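Local coordinates for multicopper oxidase (Uncultured bacterium, PDB 4E9X), which probably couples the one-electron oxidation of substrates at a mononuclear type 1 copper to the reduction of dioxygen to water at a trinuclear copper cluster, at residues Thr58-Gly63 / His104-Val109. Residues are numbered along the deposited sequence; the frame is centred on the assembly and turned at random.
With CU (copper (II) ion), chain K; CU (copper (II) ion), chain E; CU (copper (II) ion), chain D; CU (copper (II) ion), chain J.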
ATOM      1  N   THR A  58      13.687  24.339   2.362  1.00 11.07           N
ATOM      2  CA  THR A  58      12.450  25.116   2.346  1.00 11.75           C
ATOM      3  C   THR A  58      11.489  24.520   3.390  1.00 11.04           C
ATOM      4  O   THR A  58      11.860  23.506   3.982  1.00 12.60           O
ATOM      5  CB  THR A  58      11.709  25.103   0.999  1.00 10.97           C
ATOM      6  OG1 THR A  58      11.397  23.730   0.680  1.00 11.82           O
ATOM      7  CG2 THR A  58      12.554  25.693  -0.139  1.00 13.74           C
ATOM      8  N   ILE A  59      10.325  25.107   3.566  1.00 11.09           N
ATOM      9  CA  ILE A  59       9.259  24.361   4.249  1.00 10.69           C
ATOM     10  C   ILE A  59       8.036  24.386   3.342  1.00 11.47           C
ATOM     11  O   ILE A  59       7.546  25.462   3.000  1.00 11.49           O
ATOM     12  CB  ILE A  59       8.911  24.928   5.619  1.00 10.69           C
ATOM     13  CG1 ILE A  59      10.137  25.093   6.539  1.00 12.99           C
ATOM     14  CG2 ILE A  59       7.862  24.001   6.289  1.00 11.60           C
ATOM     15  CD1 ILE A  59       9.712  25.533   7.966  1.00 17.16           C
ATOM     16  N   HIS A  60       7.556  23.190   3.004  1.00 10.58           N
ATOM     17  CA  HIS A  60       6.260  22.986   2.390  1.00 10.88           C
ATOM     18  C   HIS A  60       5.228  22.582   3.443  1.00 10.07           C
ATOM     19  O   HIS A  60       5.480  21.790   4.367  1.00 10.87           O
ATOM     20  CB  HIS A  60       6.366  21.894   1.316  1.00 10.95           C
ATOM     21  CG  HIS A  60       5.015  21.417   0.861  1.00 11.09           C
ATOM     22  ND1 HIS A  60       4.081  22.226   0.244  1.00 10.64           N
ATOM     23  CD2 HIS A  60       4.461  20.172   0.925  1.00 11.73           C
ATOM     24  CE1 HIS A  60       2.990  21.508   0.002  1.00 11.18           C
ATOM     25  NE2 HIS A  60       3.205  20.246   0.381  1.00 10.64           N
ATOM     26  N   TRP A  61       4.033  23.123   3.326  1.00  9.20           N
ATOM     27  CA  TRP A  61       2.928  22.965   4.286  1.00 10.23           C
ATOM     28  C   TRP A  61       1.938  22.015   3.648  1.00  8.73           C
ATOM     29  O   TRP A  61       1.115  22.396   2.820  1.00 10.03           O
ATOM     30  CB  TRP A  61       2.310  24.348   4.639  1.00 11.09           C
ATOM     31  CG  TRP A  61       3.454  25.266   5.014  1.00 10.41           C
ATOM     32  CD1 TRP A  61       4.101  26.106   4.167  1.00 11.59           C
ATOM     33  CD2 TRP A  61       4.094  25.442   6.297  1.00 12.08           C
ATOM     34  NE1 TRP A  61       5.105  26.787   4.838  1.00 13.18           N
ATOM     35  CE2 TRP A  61       5.137  26.412   6.154  1.00 13.86           C
ATOM     36  CE3 TRP A  61       3.870  24.857   7.552  1.00 12.19           C
ATOM     37  CZ2 TRP A  61       5.960  26.810   7.223  1.00 13.02           C
ATOM     38  CZ3 TRP A  61       4.708  25.271   8.591  1.00 14.20           C
ATOM     39  CH2 TRP A  61       5.728  26.217   8.471  1.00 14.50           C
ATOM     40  N   HIS A  62       2.076  20.725   3.949  1.00  9.47           N
ATOM     41  CA  HIS A  62       1.372  19.663   3.252  1.00  8.93           C
ATOM     42  C   HIS A  62      -0.058  19.642   3.724  1.00  9.16           C
ATOM     43  O   HIS A  62      -0.360  19.296   4.848  1.00 10.86           O
ATOM     44  CB  HIS A  62       2.136  18.352   3.477  1.00  9.31           C
ATOM     45  CG  HIS A  62       1.510  17.181   2.740  1.00 10.17           C
ATOM     46  ND1 HIS A  62       2.300  16.301   2.006  1.00 10.25           N
ATOM     47  CD2 HIS A  62       0.227  16.695   2.641  1.00 10.74           C
ATOM     48  CE1 HIS A  62       1.492  15.353   1.520  1.00  9.41           C
ATOM     49  NE2 HIS A  62       0.233  15.617   1.885  1.00 11.24           N
ATOM     50  N   GLY A  63      -0.938  19.861   2.748  1.00  9.69           N
ATOM     51  CA  GLY A  63      -2.367  19.906   2.970  1.00 11.35           C
ATOM     52  C   GLY A  63      -2.915  21.329   3.021  1.00 10.98           C
ATOM     53  O   GLY A  63      -4.141  21.503   2.862  1.00 15.04           O
ATOM     54  N   HIS A 104       7.166  19.915   5.954  1.00  9.66           N
ATOM     55  CA  HIS A 104       8.422  19.216   5.737  1.00  9.43           C
ATOM     56  C   HIS A 104       9.277  19.971   4.723  1.00  9.35           C
ATOM     57  O   HIS A 104       8.715  20.733   3.912  1.00 11.81           O
ATOM     58  CB  HIS A 104       8.208  17.774   5.238  1.00  9.27           C
ATOM     59  CG  HIS A 104       7.403  17.565   3.986  1.00  9.92           C
ATOM     60  ND1 HIS A 104       7.890  17.737   2.719  1.00  9.95           N
ATOM     61  CD2 HIS A 104       6.110  17.182   3.840  1.00  9.96           C
ATOM     62  CE1 HIS A 104       6.913  17.462   1.833  1.00 10.09           C
ATOM     63  NE2 HIS A 104       5.824  17.102   2.484  1.00 10.13           N
ATOM     64  N   CYS A 105      10.571  19.717   4.726  1.00 10.35           N
ATOM     65  CA  CYS A 105      11.400  20.347   3.678  1.00 11.47           C
ATOM     66  C   CYS A 105      10.952  19.851   2.315  1.00 10.97           C
ATOM     67  O   CYS A 105      10.472  18.732   2.172  1.00 11.26           O
ATOM     68  CB  CYS A 105      12.867  19.971   3.961  1.00 12.18           C
ATOM     69  SG  CYS A 105      14.003  20.851   2.858  1.00 16.43           S
ATOM     70  N   HIS A 106      11.174  20.669   1.283  1.00 10.97           N
ATOM     71  CA  HIS A 106      10.933  20.230  -0.083  1.00 11.06           C
ATOM     72  C   HIS A 106      12.158  20.381  -0.991  1.00 12.97           C
ATOM     73  O   HIS A 106      12.028  20.383  -2.215  1.00 14.14           O
ATOM     74  CB  HIS A 106       9.708  20.962  -0.671  1.00 11.95           C
ATOM     75  CG  HIS A 106       8.811  20.086  -1.483  1.00 13.57           C
ATOM     76  ND1 HIS A 106       9.195  19.590  -2.705  1.00 16.72           N
ATOM     77  CD2 HIS A 106       7.551  19.634  -1.271  1.00 12.84           C
ATOM     78  CE1 HIS A 106       8.218  18.854  -3.189  1.00 21.00           C
ATOM     79  NE2 HIS A 106       7.197  18.859  -2.355  1.00 16.79           N
ATOM     80  N   VAL A 107      13.348  20.471  -0.400  1.00 13.91           N
ATOM     81  CA  VAL A 107      14.622  20.430  -1.074  1.00 13.72           C
ATOM     82  C   VAL A 107      15.212  19.001  -0.864  1.00 14.94           C
ATOM     83  O   VAL A 107      15.193  18.498   0.279  1.00 17.35           O
ATOM     84  CB  VAL A 107      15.603  21.454  -0.491  1.00 14.18           C
ATOM     85  CG1 VAL A 107      16.993  21.234  -1.100  1.00 15.97           C
ATOM     86  CG2 VAL A 107      15.132  22.879  -0.687  1.00 15.82           C
ATOM     87  N   ASN A 108      15.743  18.433  -1.918  1.00 18.03           N
ATOM     88  CA  ASN A 108      16.439  17.151  -1.783  1.00 16.74           C
ATOM     89  C   ASN A 108      15.621  16.144  -0.985  1.00 18.78           C
ATOM     90  O   ASN A 108      16.100  15.502  -0.040  1.00 18.64           O
ATOM     91  CB  ASN A 108      17.803  17.449  -1.114  1.00 20.03           C
ATOM     92  CG  ASN A 108      18.824  18.092  -2.046  1.00 22.46           C
ATOM     93  OD1 ASN A 108      18.641  18.010  -3.285  1.00 40.85           O
ATOM     94  ND2 ASN A 108      19.936  18.723  -1.628  1.00 31.71           N
ATOM     95  N   VAL A 109      14.322  16.070  -1.228  1.00 16.18           N
ATOM     96  CA  VAL A 109      13.407  15.399  -0.300  1.00 15.59           C
ATOM     97  C   VAL A 109      13.697  13.935  -0.010  1.00 14.65           C
ATOM     98  O   VAL A 109      13.428  13.474   1.100  1.00 14.48           O
ATOM     99  CB  VAL A 109      11.940  15.521  -0.772  1.00 19.70           C
ATOM    100  CG1 VAL A 109      11.652  17.012  -0.980  1.00 25.87           C
ATOM    101  CG2 VAL A 109      11.587  14.707  -1.988  1.00 21.78           C
TER
HETATM  102 CU    CU K2402       2.169  18.876  -0.332  0.65 14.02          CU
HETATM  103 CU    CU E1402       4.200  16.249   1.763  0.80 10.86          CU
HETATM  104 CU    CU D1401      16.021  20.325   3.602  0.90 12.49          CU
HETATM  105 CU    CU J2401       5.379  17.930  -2.645  0.80 13.69          CU
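His60 and His104 face each other as an antiparallel hydrogen-bonded pair in a cupredoxin domain, where the HxH motif His60-Trp61-His62 meets the His104-Cys105-His106 motif that joins the type 1 copper to the trinuclear cluster, as in other multicopper oxidases. Two backbone bonds close the pair: His60 N to His104 O (2.9 Å) and His104 N to His60 O (3.0 Å).

Metal coordination gathers the four imidazoles. His62 uses ND1 and His104 NE2 to bind the same copper, which brings these two nitrogens to 3.6 Å of each other, their rings meeting rim to rim. His60 NE2 and His106 NE2 each bind a different one of the two other coppers of the cluster. His204, His206, His252 and His254 of the second subunit complete the cluster, which therefore lies between subunits.

The rings also pack on one another. The His60 and His104 side chains run alongside each other, and an edge of His60 is turned to the His104 face in an offset edge-to-face pair, planes at 70°. His106 in turn forms an offset edge-to-face pair with His60, its edge toward that ring's face (planes at 85°), while its CD2 reaches His60 CB (3.6 Å). Asp73 O accepts a bond from His60 ND1; this bond and the copper on NE2 together fix the rotation of the ring.

Further polar bonds hold the loop that follows strand 101-104. His106 N donates to Thr58 OG1 (3.1 Å), a hydroxyl also bonded to Gly74 O. Cys105 SG accepts bonds from Thr58 N and Val107 N in addition to its bond to copper, in the type 1 site it shares with His57, His112 and Met118. SG lies anti to the backbone N (chi1 -173°), directed to the copper. His104 ND1 donates to Cys105 O (2.8 Å) within its ring plane, but from above the carbonyl plane.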